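Local coordinates for beta-galactosidase (Trichoderma reesei, PDB 3OG2), which probably hydrolyses terminal non-reducing beta-D-galactose residues in beta-D-galactosides as a glycoside hydrolase of family 35, at residues A[668-673]-A[714-719]; A[730-733]-A[739-742]; A[751-756]-A[961-966]; A[781-786]-A[916-921]. One frame throughout, in Å; residues are numbered along the deposited sequence.

Contact 1. Residues A[668-673]-A[714-719]; sequences LPEIRS and LFRGRF
Leu668 and Leu714 begin the contact, methyl against methyl, with Leu668 CD1 4.0 Å from Leu714 CD2. A chi1 of -162° turns CG of Leu668 away from its own backbone N, and the end of the side chain thereby reaches the strand. Next, the Glu670 side chain crosses that of Leu714 at about a right angle and brings OE2 3.6 Å from Leu714 CD2; the charge on OE2 is met by a salt bridge to Arg849. Residues 669-671 form a 3-10 turn in the loop after strand 663-666, which edges the other domain's sheet, and rest on strand 713-720 of a five-stranded antiparallel sheet in the first of the two C-terminal all-beta domains. The backbone of Glu670 supplies the polar grip: Arg716 NH1 donates to Glu670 O over 2.9 Å, a bent bond (131°) whose donor stands above the carbonyl plane. A water accepts from Arg716 NH2 at 2.9 Å and lies within donating reach of Glu670 O and Arg672 O. Arg716 NE forms a salt bridge with Asp677. Exchanging Arg716 for a leucine would probably deprive Asp677 of one of its charged mates and leave Glu670 O without its donor from the strand.

Contact 2. Residues A[730-733]-A[739-742]; sequences LSTQ and ASSV
Thr732 and Ser740 meet hydroxyl to hydroxyl, OG1 of Thr732 lying 3.1 Å from OG of Ser740, and either oxygen could be the donor. Ser740 is deposited in two conformers, so the bond is certain for only one of them. In both residues the hydroxyl occupies the crowded position between backbone N and carbonyl carbon (chi1 57° in Thr732, 56° in Ser740), which aims the two oxygens at each other across the gap. CG2 of Thr732 stays beside the bond, 4.0 Å from Ser740 OG. Two residues along each strand, the side chains of Leu730 and Val742 run antiparallel alongside each other and touch at Leu730 CD2 and Val742 CG2, 3.7 Å apart.

The backbones diverge along the contact: the CA atoms of Thr732 and Ser740 are 7.3 Å apart, those of Leu730 and Val742 9.6 Å. Strand 726-733 is the middle strand of a three-stranded sheet, and strand 740-744 belongs to the five-stranded sheet facing it. The short link between them therefore crosses from one layer to the other as a beta arch, in a sandwich consistent with the galactose-binding-like domains to which this family is assigned. Val780 and Ile804 add to the packing around Leu730, Leu778 and Tyr765 to that around Val742, while Phe738 and Val782 touch Thr732.

In this conformer, then, a single hydroxyl-hydroxyl bond, of undecided direction, links two short buried side chains across the layers near the arch, and where the sheets stand further apart branched aliphatic side chains take over.

Contact 3. Residues A[751-756]-A[961-966]; sequences SFTGFD and WALESR. With BMA (beta-D-mannopyranose), chain C; MAN (alpha-D-mannopyranose), chain B; MAN (alpha-D-mannopyranose), chain D; MAN (alpha-D-mannopyranose), chain E.
Three sugars touch the ring of Phe755. The chain D mannose places O5 4.0 Å above one face, offset toward the rim, while O5 of the chain E mannose comes in at the edge, in the ring plane, 3.5 Å from Phe755 CZ. The beta-mannose approaches obliquely, its C6 3.7 Å from Phe755 CB. Phe752 carries Gly754 N over the centre of one face, the indole of Trp961 has Leu963 CD2 on one face, and NE and NH2 of Arg966 both donate to Glu964 OE1 in bent bonds, NH2 completing a salt bridge. Replacing Phe755 by a serine would probably open a gap against C6 of the beta-mannose and take away the ring that the other two lean on. Asp756 holds sugar with both oxygens, accepting from beta-mannose O4 at OD1 (2.7 Å) and from O6 of the chain B mannose at OD2 (2.8 Å).

Between the protein segments, Ser751 OG donates to Leu963 O over 2.6 Å; set anti to its own carbonyl carbon (chi1 -71°), OG meets an in-plane lone pair, and it also bonds to Ser741 OG. Thr753 CG2 packs 4.0 Å from Leu963 CB. Thus the outermost strand 747-752 of one all-beta domain meets the end of strand 953-962 of the next, at a domain interface flanked by the protein's own glycan and distinct from the galactose site.

Contact 4. Residues A[781-786]-A[916-921]; sequences VVDSTG and PYRALL
Arg918 reaches Asp783 because its chain, extended through chi2, bends at chi3 (68°) and turns the guanidinium aside, while Asp783 sets CG anti to its backbone N (chi1 -158°) and lifts the carboxylate to meet it. NH2 of Arg918 donates to Asp783 OD2 over 2.8 Å in a fairly straight, salt-bridged hydrogen bond. The acceptor lies near the guanidinium plane and offers its anti lone pair, on the side away from OD1; the two planes stand 73° apart, and a single direct bond, NH2 to OD2, forms. A water accepts from Arg918 NE at 2.9 Å and gives a weak bond back to Asp783 OD2.

The pair joins the two all-beta domains, Asp783 lying just beyond strand 775-782 in one and Arg918 on strand 917-923 in the other, with Trp961 touching both side chains. Lys930 forms a second salt bridge to OD2, and Thr712 bonds to OD1; two positive groups so near would probably keep this buried carboxylate ionised. Arg918 NH1 is taken by the carbonyl of Ala737.

At the guanidinium edge, Thr785 CG2 comes 3.9 Å from Arg918 NH2, while its hydroxyl bonds to the carbonyl of Ser736. An ST turn shapes the chain here: Ser784 OG accepts from Gly786 N at 3.1 Å. Thr785 itself lies about 12 Å, side chain to side chain, from Glu122 of the galactose site.

Overall arrangement
Followed from the N terminus, contact 1 comes first, closing a loop of 40 residues by returning strand 713-720 to the turn after strand 663-666. Contact 2 follows in series and closes only a short arch, tying the three-stranded sheet to the five-stranded one. Contact 3 spans some 200 residues, bringing 751-756 against 961-966, and contact 4 is nested inside that loop. Strand 775-782 links contacts 1, 2 and 4: it lies between strands 713-720 and 740-744 in one sheet. Strands 917-923 and 953-962 are neighbours in the second domain's sheet, so contacts 3 and 4, their centres about 10 Å apart, tie the two all-beta domains together; contact 1 joins them too, since strand 663-666 edges that sheet.

Contact 1. Residues A[668-673]-A[714-719]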
loop_
_atom_site.group_PDB
_atom_site.type_symbol
_atom_site.label_atom_id
_atom_site.label_comp_id
_atom_site.label_asym_id
_atom_site.label_seq_id
_atom_site.Cartn_x
_atom_site.Cartn_y
_atom_site.Cartn_z
ATOM N N LEU A 668 30.707 16.125 -7.360
ATOM C CA LEU A 668 31.246 15.718 -8.658
ATOM C C LEU A 668 32.732 16.064 -8.736
ATOM O O LEU A 668 33.225 16.760 -9.649
ATOM C CB LEU A 668 30.405 16.357 -9.755
ATOM C CG LEU A 668 30.551 15.712 -11.137
ATOM C CD1 LEU A 668 30.043 14.267 -11.183
ATOM C CD2 LEU A 668 29.824 16.607 -12.176
ATOM N N PRO A 669 33.544 15.559 -7.800
ATOM C CA PRO A 669 34.986 15.818 -7.862
ATOM C C PRO A 669 35.638 15.155 -9.078
ATOM O O PRO A 669 36.745 15.507 -9.450
ATOM C CB PRO A 669 35.506 15.147 -6.601
ATOM C CG PRO A 669 34.528 14.038 -6.306
ATOM C CD PRO A 669 33.201 14.682 -6.634
ATOM N N GLU A 670 34.909 14.216 -9.704
ATOM C CA GLU A 670 35.418 13.474 -10.850
ATOM C C GLU A 670 35.861 14.408 -11.960
ATOM O O GLU A 670 36.748 14.049 -12.748
ATOM C CB GLU A 670 34.293 12.607 -11.451
ATOM C CG GLU A 670 33.910 11.442 -10.550
ATOM C CD GLU A 670 32.909 11.706 -9.468
ATOM O OE1 GLU A 670 32.586 12.877 -9.171
ATOM O OE2 GLU A 670 32.379 10.732 -8.855
ATOM N N ILE A 671 35.228 15.582 -12.107
ATOM C CA ILE A 671 35.504 16.391 -13.275
ATOM C C ILE A 671 36.669 17.340 -13.031
ATOM O O ILE A 671 37.069 18.061 -13.963
ATOM C CB ILE A 671 34.259 17.210 -13.733
ATOM C CG1 ILE A 671 33.764 18.168 -12.662
ATOM C CG2 ILE A 671 33.166 16.286 -14.242
ATOM C CD1 ILE A 671 32.748 19.182 -13.157
ATOM N N ARG A 672 37.238 17.346 -11.848
ATOM C CA ARG A 672 38.385 18.198 -11.574
ATOM C C ARG A 672 39.669 17.564 -12.108
ATOM O O ARG A 672 39.815 16.358 -12.178
ATOM C CB ARG A 672 38.508 18.406 -10.066
ATOM C CG ARG A 672 37.266 18.927 -9.367
ATOM C CD ARG A 672 37.527 18.798 -7.862
ATOM N NE ARG A 672 36.900 19.840 -7.074
ATOM C CZ ARG A 672 36.071 19.602 -6.065
ATOM N NH1 ARG A 672 35.695 18.386 -5.683
ATOM N NH2 ARG A 672 35.544 20.629 -5.404
ATOM N N SER A 673 40.631 18.385 -12.549
ATOM C CA SER A 673 41.800 17.822 -13.230
ATOM C C SER A 673 42.639 16.940 -12.302
ATOM O O SER A 673 43.408 16.089 -12.718
ATOM C CB SER A 673 42.699 18.906 -13.822
ATOM O OG SER A 673 42.160 19.664 -14.883
ATOM N N LEU A 714 27.911 6.341 -12.872
ATOM C CA LEU A 714 28.866 7.217 -13.522
ATOM C C LEU A 714 29.787 6.399 -14.416
ATOM O O LEU A 714 30.168 5.294 -14.054
ATOM C CB LEU A 714 29.708 8.050 -12.571
ATOM C CG LEU A 714 28.974 9.165 -11.822
ATOM C CD1 LEU A 714 28.299 8.635 -10.583
ATOM C CD2 LEU A 714 29.961 10.292 -11.464
ATOM N N PHE A 715 30.142 6.988 -15.539
ATOM C CA PHE A 715 31.065 6.377 -16.482
ATOM C C PHE A 715 32.173 7.361 -16.796
ATOM O O PHE A 715 31.906 8.564 -16.909
ATOM C CB PHE A 715 30.385 6.030 -17.810
ATOM C CG PHE A 715 29.238 5.055 -17.607
ATOM C CD1 PHE A 715 27.961 5.495 -17.209
ATOM C CD2 PHE A 715 29.455 3.709 -17.784
ATOM C CE1 PHE A 715 26.976 4.549 -16.947
ATOM C CE2 PHE A 715 28.487 2.727 -17.583
ATOM C CZ PHE A 715 27.260 3.190 -17.156
ATOM N N ARG A 716 33.388 6.864 -16.953
ATOM C CA ARG A 716 34.519 7.743 -17.335
ATOM C C ARG A 716 35.174 7.120 -18.566
ATOM O O ARG A 716 35.621 5.959 -18.498
ATOM C CB ARG A 716 35.533 7.875 -16.186
ATOM C CG ARG A 716 34.906 8.752 -15.104
ATOM C CD ARG A 716 35.772 8.871 -13.917
ATOM N NE ARG A 716 37.116 9.389 -14.086
ATOM C CZ ARG A 716 37.422 10.677 -14.153
ATOM N NH1 ARG A 716 36.429 11.584 -14.184
ATOM N NH2 ARG A 716 38.673 11.127 -14.203
ATOM N N GLY A 717 35.132 7.860 -19.656
ATOM C CA GLY A 717 35.664 7.366 -20.902
ATOM C C GLY A 717 36.898 8.142 -21.348
ATOM O O GLY A 717 36.820 9.372 -21.563
ATOM N N ARG A 718 38.027 7.448 -21.490
ATOM C CA ARG A 718 39.270 8.071 -21.928
ATOM C C ARG A 718 39.436 7.946 -23.445
ATOM O O ARG A 718 39.248 6.834 -23.990
ATOM C CB ARG A 718 40.457 7.363 -21.290
ATOM C CG ARG A 718 40.738 7.787 -19.867
ATOM C CD ARG A 718 41.701 6.816 -19.215
ATOM N NE ARG A 718 42.233 7.242 -17.927
ATOM C CZ ARG A 718 41.580 7.255 -16.785
ATOM N NH1 ARG A 718 40.290 6.859 -16.731
ATOM N NH2 ARG A 718 42.194 7.667 -15.666
ATOM N N PHE A 719 39.836 9.020 -24.096
ATOM C CA PHE A 719 40.199 8.922 -25.496
ATOM C C PHE A 719 41.366 9.866 -25.783
ATOM O O PHE A 719 41.594 10.827 -25.006
ATOM C CB PHE A 719 39.016 9.267 -26.426
ATOM C CG PHE A 719 38.546 10.718 -26.406
ATOM C CD1 PHE A 719 37.523 11.106 -25.518
ATOM C CD2 PHE A 719 39.096 11.667 -27.273
ATOM C CE1 PHE A 719 37.101 12.446 -25.553
ATOM C CE2 PHE A 719 38.695 12.980 -27.279
ATOM C CZ PHE A 719 37.663 13.371 -26.420
HETATM O O HOH W 1 39.353 13.920 -14.043
#

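Contact 2. Residues A[730-733]-A[739-742]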
loop_
_atom_site.group_PDB
_atom_site.type_symbol
_atom_site.label_atom_id
_atom_site.label_comp_id
_atom_site.label_asym_id
_atom_site.label_seq_id
_atom_site.Cartn_x
_atom_site.Cartn_y
_atom_site.Cartn_z
ATOM N N LEU A 730 25.914 9.695 -28.000
ATOM C CA LEU A 730 25.783 8.935 -26.771
ATOM C C LEU A 730 24.343 8.541 -26.497
ATOM O O LEU A 730 23.457 9.372 -26.402
ATOM C CB LEU A 730 26.296 9.840 -25.676
ATOM C CG LEU A 730 26.659 9.293 -24.359
ATOM C CD1 LEU A 730 27.773 8.234 -24.372
ATOM C CD2 LEU A 730 27.089 10.482 -23.486
ATOM N N SER A 731 24.086 7.245 -26.418
ATOM C CA SER A 731 22.767 6.709 -26.143
ATOM C C SER A 731 22.739 6.208 -24.718
ATOM O O SER A 731 23.492 5.268 -24.379
ATOM C CB SER A 731 22.453 5.622 -27.180
ATOM O OG SER A 731 21.162 5.078 -26.955
ATOM N N THR A 732 21.964 6.885 -23.876
ATOM C CA THR A 732 21.881 6.513 -22.453
ATOM C C THR A 732 20.528 5.974 -22.096
ATOM O O THR A 732 19.506 6.245 -22.745
ATOM C CB THR A 732 22.264 7.708 -21.537
ATOM O OG1 THR A 732 21.382 8.827 -21.844
ATOM C CG2 THR A 732 23.707 8.139 -21.719
ATOM N N GLN A 733 20.454 5.187 -21.017
ATOM C CA GLN A 733 19.176 4.615 -20.611
ATOM C C GLN A 733 19.169 4.548 -19.099
ATOM O O GLN A 733 20.042 3.901 -18.479
ATOM C CB GLN A 733 18.975 3.239 -21.247
ATOM C CG GLN A 733 17.661 2.612 -20.755
ATOM C CD GLN A 733 17.216 1.497 -21.665
ATOM O OE1 GLN A 733 16.553 1.763 -22.686
ATOM N NE2 GLN A 733 17.580 0.245 -21.355
ATOM N N ALA A 739 17.720 11.130 -16.132
ATOM C CA ALA A 739 18.461 12.199 -16.817
ATOM C C ALA A 739 19.916 11.763 -16.924
ATOM O O ALA A 739 20.367 10.842 -16.225
ATOM C CB ALA A 739 18.447 13.501 -16.027
ATOM N N SER A 740 20.670 12.460 -17.747
ATOM C CA SER A 740 22.100 12.191 -17.836
ATOM C C SER A 740 22.838 13.506 -18.120
ATOM O O SER A 740 22.255 14.400 -18.768
ATOM C CB SER A 740 22.406 11.126 -18.870
ATOM O OG SER A 740 21.930 11.388 -20.175
ATOM N N SER A 741 24.050 13.629 -17.665
ATOM C CA SER A 741 24.853 14.833 -17.863
ATOM C C SER A 741 26.267 14.413 -18.283
ATOM O O SER A 741 26.761 13.364 -17.827
ATOM C CB SER A 741 24.947 15.628 -16.564
ATOM O OG SER A 741 23.669 16.109 -16.185
ATOM N N VAL A 742 26.916 15.249 -19.084
ATOM C CA VAL A 742 28.226 14.925 -19.694
ATOM C C VAL A 742 29.210 16.078 -19.513
ATOM O O VAL A 742 28.849 17.228 -19.815
ATOM C CB VAL A 742 28.064 14.642 -21.193
ATOM C CG1 VAL A 742 29.404 14.335 -21.872
ATOM C CG2 VAL A 742 27.035 13.507 -21.420
#

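Contact 3. Residues A[751-756]-A[961-966]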
loop_
_atom_site.group_PDB
_atom_site.type_symbol
_atom_site.label_atom_id
_atom_site.label_comp_id
_atom_site.label_asym_id
_atom_site.label_seq_id
_atom_site.Cartn_x
_atom_site.Cartn_y
_atom_site.Cartn_z
ATOM N N SER A 751 23.346 18.127 -21.003
ATOM C CA SER A 751 22.515 17.187 -20.288
ATOM C C SER A 751 21.309 16.777 -21.137
ATOM O O SER A 751 20.752 17.611 -21.889
ATOM C CB SER A 751 21.911 17.828 -19.008
ATOM O OG SER A 751 22.946 18.016 -18.064
ATOM N N PHE A 752 20.916 15.526 -20.966
ATOM C CA PHE A 752 19.546 15.136 -21.310
ATOM C C PHE A 752 18.708 15.383 -20.064
ATOM O O PHE A 752 18.936 14.704 -19.042
ATOM C CB PHE A 752 19.512 13.662 -21.713
ATOM C CG PHE A 752 18.067 13.238 -21.909
ATOM C CD1 PHE A 752 17.310 13.742 -22.960
ATOM C CD2 PHE A 752 17.493 12.342 -21.047
ATOM C CE1 PHE A 752 15.993 13.353 -23.134
ATOM C CE2 PHE A 752 16.172 11.923 -21.209
ATOM C CZ PHE A 752 15.428 12.431 -22.277
ATOM N N THR A 753 17.804 16.369 -20.133
ATOM C CA THR A 753 17.170 16.753 -18.865
ATOM C C THR A 753 15.948 15.917 -18.475
ATOM O O THR A 753 15.464 16.030 -17.341
ATOM C CB THR A 753 16.791 18.251 -18.904
ATOM O OG1 THR A 753 15.997 18.482 -20.067
ATOM C CG2 THR A 753 18.063 19.071 -19.031
ATOM N N GLY A 754 15.480 15.071 -19.374
ATOM C CA GLY A 754 14.516 14.036 -19.009
ATOM C C GLY A 754 13.076 14.492 -19.150
ATOM O O GLY A 754 12.714 15.678 -19.153
ATOM N N PHE A 755 12.186 13.527 -19.283
ATOM C CA PHE A 755 10.747 13.770 -19.228
ATOM C C PHE A 755 10.042 12.451 -18.918
ATOM O O PHE A 755 10.630 11.380 -18.998
ATOM C CB PHE A 755 10.222 14.446 -20.482
ATOM C CG PHE A 755 10.530 13.836 -21.830
ATOM C CD1 PHE A 755 11.716 14.143 -22.486
ATOM C CD2 PHE A 755 9.597 12.974 -22.438
ATOM C CE1 PHE A 755 11.957 13.594 -23.744
ATOM C CE2 PHE A 755 9.825 12.428 -23.706
ATOM C CZ PHE A 755 11.004 12.764 -24.368
ATOM N N ASP A 756 8.770 12.572 -18.548
ATOM C CA ASP A 756 8.056 11.382 -18.041
ATOM C C ASP A 756 8.095 10.219 -19.009
ATOM O O ASP A 756 8.217 9.048 -18.591
ATOM C CB ASP A 756 6.608 11.778 -17.657
ATOM C CG ASP A 756 5.747 12.189 -18.812
ATOM O OD1 ASP A 756 6.266 12.561 -19.908
ATOM O OD2 ASP A 756 4.489 12.124 -18.653
ATOM N N TRP A 961 21.580 18.218 -8.031
ATOM C CA TRP A 961 22.174 17.987 -9.334
ATOM C C TRP A 961 21.564 19.050 -10.252
ATOM O O TRP A 961 20.389 18.919 -10.641
ATOM C CB TRP A 961 21.920 16.541 -9.778
ATOM C CG TRP A 961 22.321 16.172 -11.176
ATOM C CD1 TRP A 961 22.974 16.862 -12.172
ATOM C CD2 TRP A 961 22.073 14.885 -11.792
ATOM N NE1 TRP A 961 23.130 16.110 -13.314
ATOM C CE2 TRP A 961 22.574 14.885 -13.094
ATOM C CE3 TRP A 961 21.442 13.738 -11.284
ATOM C CZ2 TRP A 961 22.481 13.774 -13.954
ATOM C CZ3 TRP A 961 21.338 12.636 -12.110
ATOM C CH2 TRP A 961 21.854 12.660 -13.430
ATOM N N ALA A 962 22.400 20.033 -10.583
ATOM C CA ALA A 962 21.980 21.108 -11.501
ATOM C C ALA A 962 22.249 20.615 -12.929
ATOM O O ALA A 962 23.404 20.251 -13.250
ATOM C CB ALA A 962 22.783 22.342 -11.232
ATOM N N LEU A 963 21.247 20.562 -13.783
ATOM C CA LEU A 963 21.363 19.944 -15.080
ATOM C C LEU A 963 21.837 20.900 -16.163
ATOM O O LEU A 963 22.248 20.415 -17.206
ATOM C CB LEU A 963 19.960 19.417 -15.497
ATOM C CG LEU A 963 19.505 18.223 -14.652
ATOM C CD1 LEU A 963 17.986 18.095 -14.717
ATOM C CD2 LEU A 963 20.190 16.964 -15.158
ATOM N N GLU A 964 21.709 22.217 -15.959
ATOM C CA GLU A 964 22.039 23.168 -16.967
ATOM C C GLU A 964 23.184 24.047 -16.485
ATOM O O GLU A 964 23.527 24.127 -15.310
ATOM C CB GLU A 964 20.795 23.994 -17.330
ATOM C CG GLU A 964 19.795 23.086 -18.069
ATOM C CD GLU A 964 18.566 23.788 -18.578
ATOM O OE1 GLU A 964 18.306 24.966 -18.229
ATOM O OE2 GLU A 964 17.821 23.123 -19.352
ATOM N N SER A 965 23.772 24.725 -17.462
ATOM C CA SER A 965 25.062 25.374 -17.174
ATOM C C SER A 965 24.941 26.573 -16.252
ATOM O O SER A 965 25.980 26.983 -15.710
ATOM C CB SER A 965 25.684 25.787 -18.520
ATOM O OG SER A 965 24.847 26.779 -19.122
ATOM N N ARG A 966 23.724 27.076 -16.106
ATOM C CA ARG A 966 23.354 28.169 -15.229
ATOM C C ARG A 966 23.323 27.776 -13.758
ATOM O O ARG A 966 23.184 28.575 -12.843
ATOM C CB ARG A 966 21.932 28.653 -15.596
ATOM C CG ARG A 966 20.899 27.507 -15.722
ATOM C CD ARG A 966 19.543 28.034 -16.146
ATOM N NE ARG A 966 18.647 27.225 -16.961
ATOM C CZ ARG A 966 17.319 27.414 -16.986
ATOM N NH1 ARG A 966 16.808 28.389 -16.218
ATOM N NH2 ARG A 966 16.461 26.700 -17.719
HETATM C C1 BMA C . 4.834 16.716 -19.591
HETATM C C2 BMA C . 3.523 16.249 -20.231
HETATM C C3 BMA C . 3.836 14.921 -20.911
HETATM C C4 BMA C . 5.048 15.025 -21.843
HETATM C C5 BMA C . 6.265 15.682 -21.130
HETATM C C6 BMA C . 7.352 16.025 -22.158
HETATM O O2 BMA C . 3.137 17.249 -21.209
HETATM O O3 BMA C . 2.775 14.380 -21.704
HETATM O O4 BMA C . 5.466 13.677 -22.203
HETATM O O5 BMA C . 5.811 16.949 -20.611
HETATM O O6 BMA C . 6.735 16.839 -23.182
HETATM C C1 MAN B . 0.969 7.762 -20.780
HETATM C C2 MAN B . 1.016 6.415 -20.054
HETATM C C3 MAN B . 1.696 6.606 -18.671
HETATM C C4 MAN B . 3.032 7.336 -18.817
HETATM C C5 MAN B . 2.924 8.576 -19.695
HETATM C C6 MAN B . 4.322 9.127 -20.081
HETATM O O2 MAN B . 1.705 5.449 -20.843
HETATM O O3 MAN B . 1.886 5.268 -18.242
HETATM O O4 MAN B . 3.691 7.742 -17.647
HETATM O O5 MAN B . 2.295 8.262 -20.929
HETATM O O6 MAN B . 3.996 10.322 -20.796
HETATM C C1 MAN D . 7.913 17.145 -24.221
HETATM C C2 MAN D . 7.161 18.121 -25.137
HETATM C C3 MAN D . 5.972 17.477 -25.846
HETATM C C4 MAN D . 6.372 16.151 -26.520
HETATM C C5 MAN D . 6.989 15.248 -25.450
HETATM C C6 MAN D . 7.335 13.870 -26.016
HETATM O O2 MAN D . 8.077 18.557 -26.115
HETATM O O3 MAN D . 5.476 18.298 -26.909
HETATM O O4 MAN D . 5.256 15.566 -27.181
HETATM O O5 MAN D . 8.132 15.927 -24.923
HETATM O O6 MAN D . 8.316 13.978 -27.042
HETATM C C1 MAN E . 11.794 11.517 -28.536
HETATM C C2 MAN E . 12.376 10.380 -29.392
HETATM C C3 MAN E . 11.201 9.388 -29.628
HETATM C C4 MAN E . 10.922 8.733 -28.258
HETATM C C5 MAN E . 10.588 9.804 -27.239
HETATM C C6 MAN E . 10.661 9.243 -25.820
HETATM O O2 MAN E . 13.314 9.666 -28.589
HETATM O O3 MAN E . 11.681 8.345 -30.455
HETATM O O4 MAN E . 9.865 7.800 -28.390
HETATM O O5 MAN E . 11.365 10.979 -27.299
HETATM O O6 MAN E . 11.958 8.655 -25.622
#

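Contact 4. Residues A[781-786]-A[916-921]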
loop_
_atom_site.group_PDB
_atom_site.type_symbol
_atom_site.label_atom_id
_atom_site.label_comp_id
_atom_site.label_asym_id
_atom_site.label_seq_id
_atom_site.Cartn_x
_atom_site.Cartn_y
_atom_site.Cartn_z
ATOM N N VAL A 781 27.162 11.015 -16.263
ATOM C CA VAL A 781 26.350 10.655 -15.121
ATOM C C VAL A 781 25.007 10.207 -15.683
ATOM O O VAL A 781 24.423 10.928 -16.502
ATOM C CB VAL A 781 26.163 11.870 -14.189
ATOM C CG1 VAL A 781 25.340 11.449 -12.945
ATOM C CG2 VAL A 781 27.519 12.438 -13.776
ATOM N N VAL A 782 24.528 9.039 -15.281
ATOM C CA VAL A 782 23.279 8.502 -15.795
ATOM C C VAL A 782 22.426 8.111 -14.579
ATOM O O VAL A 782 22.805 7.189 -13.859
ATOM C CB VAL A 782 23.476 7.257 -16.698
ATOM C CG1 VAL A 782 22.119 6.786 -17.218
ATOM C CG2 VAL A 782 24.441 7.589 -17.844
ATOM N N ASP A 783 21.349 8.842 -14.339
ATOM C CA ASP A 783 20.513 8.413 -13.220
ATOM C C ASP A 783 19.745 7.148 -13.587
ATOM O O ASP A 783 19.482 6.910 -14.763
ATOM C CB ASP A 783 19.418 9.430 -12.883
ATOM C CG ASP A 783 18.955 9.214 -11.438
ATOM O OD1 ASP A 783 19.730 8.684 -10.587
ATOM O OD2 ASP A 783 17.767 9.536 -11.143
ATOM N N SER A 784 19.331 6.368 -12.612
ATOM C CA SER A 784 18.396 5.280 -12.822
ATOM C C SER A 784 17.207 5.479 -11.904
ATOM O O SER A 784 17.413 5.719 -10.695
ATOM C CB SER A 784 19.015 3.909 -12.498
ATOM O OG SER A 784 17.967 2.915 -12.621
ATOM N N THR A 785 16.006 5.365 -12.460
ATOM C CA THR A 785 14.813 5.464 -11.587
ATOM C C THR A 785 14.341 4.073 -11.200
ATOM O O THR A 785 13.230 3.910 -10.689
ATOM C CB THR A 785 13.714 6.273 -12.296
ATOM O OG1 THR A 785 13.583 5.690 -13.608
ATOM C CG2 THR A 785 14.134 7.740 -12.390
ATOM N N GLY A 786 15.171 3.066 -11.389
ATOM C CA GLY A 786 14.876 1.680 -10.946
ATOM C C GLY A 786 14.950 0.737 -12.122
ATOM O O GLY A 786 15.124 1.181 -13.278
ATOM N N PRO A 916 16.270 23.621 -14.139
ATOM C CA PRO A 916 15.951 22.257 -13.745
ATOM C C PRO A 916 17.001 21.576 -12.874
ATOM O O PRO A 916 18.215 21.751 -13.091
ATOM C CB PRO A 916 15.847 21.532 -15.102
ATOM C CG PRO A 916 16.745 22.352 -15.989
ATOM C CD PRO A 916 16.606 23.786 -15.575
ATOM N N TYR A 917 16.526 20.807 -11.876
ATOM C CA TYR A 917 17.448 20.058 -11.055
ATOM C C TYR A 917 16.761 18.779 -10.540
ATOM O O TYR A 917 15.540 18.686 -10.554
ATOM C CB TYR A 917 17.973 20.876 -9.873
ATOM C CG TYR A 917 16.958 21.256 -8.808
ATOM C CD1 TYR A 917 16.132 22.375 -8.972
ATOM C CD2 TYR A 917 16.859 20.521 -7.651
ATOM C CE1 TYR A 917 15.217 22.721 -7.997
ATOM C CE2 TYR A 917 15.944 20.874 -6.670
ATOM C CZ TYR A 917 15.138 21.957 -6.835
ATOM O OH TYR A 917 14.251 22.287 -5.837
ATOM N N ARG A 918 17.671 17.906 -10.099
ATOM C CA ARG A 918 17.223 16.677 -9.443
ATOM C C ARG A 918 17.782 16.714 -8.034
ATOM O O ARG A 918 18.913 17.210 -7.854
ATOM C CB ARG A 918 17.711 15.419 -10.192
ATOM C CG ARG A 918 17.217 15.506 -11.645
ATOM C CD ARG A 918 17.762 14.387 -12.501
ATOM N NE ARG A 918 17.283 13.018 -12.207
ATOM C CZ ARG A 918 16.260 12.448 -12.796
ATOM N NH1 ARG A 918 15.534 13.134 -13.691
ATOM N NH2 ARG A 918 15.933 11.205 -12.472
ATOM N N ALA A 919 17.048 16.269 -7.053
ATOM C CA ALA A 919 17.575 16.256 -5.688
ATOM C C ALA A 919 17.252 14.900 -5.064
ATOM O O ALA A 919 16.274 14.206 -5.440
ATOM C CB ALA A 919 16.920 17.359 -4.840
ATOM N N LEU A 920 18.085 14.495 -4.145
ATOM C CA LEU A 920 17.866 13.323 -3.307
ATOM C C LEU A 920 17.766 13.810 -1.847
ATOM O O LEU A 920 18.575 14.630 -1.432
ATOM C CB LEU A 920 19.004 12.326 -3.422
ATOM C CG LEU A 920 19.259 11.780 -4.817
ATOM C CD1 LEU A 920 20.563 11.014 -4.838
ATOM C CD2 LEU A 920 18.102 10.829 -5.182
ATOM N N LEU A 921 16.795 13.247 -1.146
ATOM C CA LEU A 921 16.569 13.579 0.264
ATOM C C LEU A 921 17.044 12.408 1.134
ATOM O O LEU A 921 16.588 11.279 0.885
ATOM C CB LEU A 921 15.074 13.856 0.499
ATOM C CG LEU A 921 14.685 14.062 1.955
ATOM C CD1 LEU A 921 15.256 15.362 2.540
ATOM C CD2 LEU A 921 13.149 14.089 2.031
HETATM O O HOH W 2 18.231 11.936 -9.675
#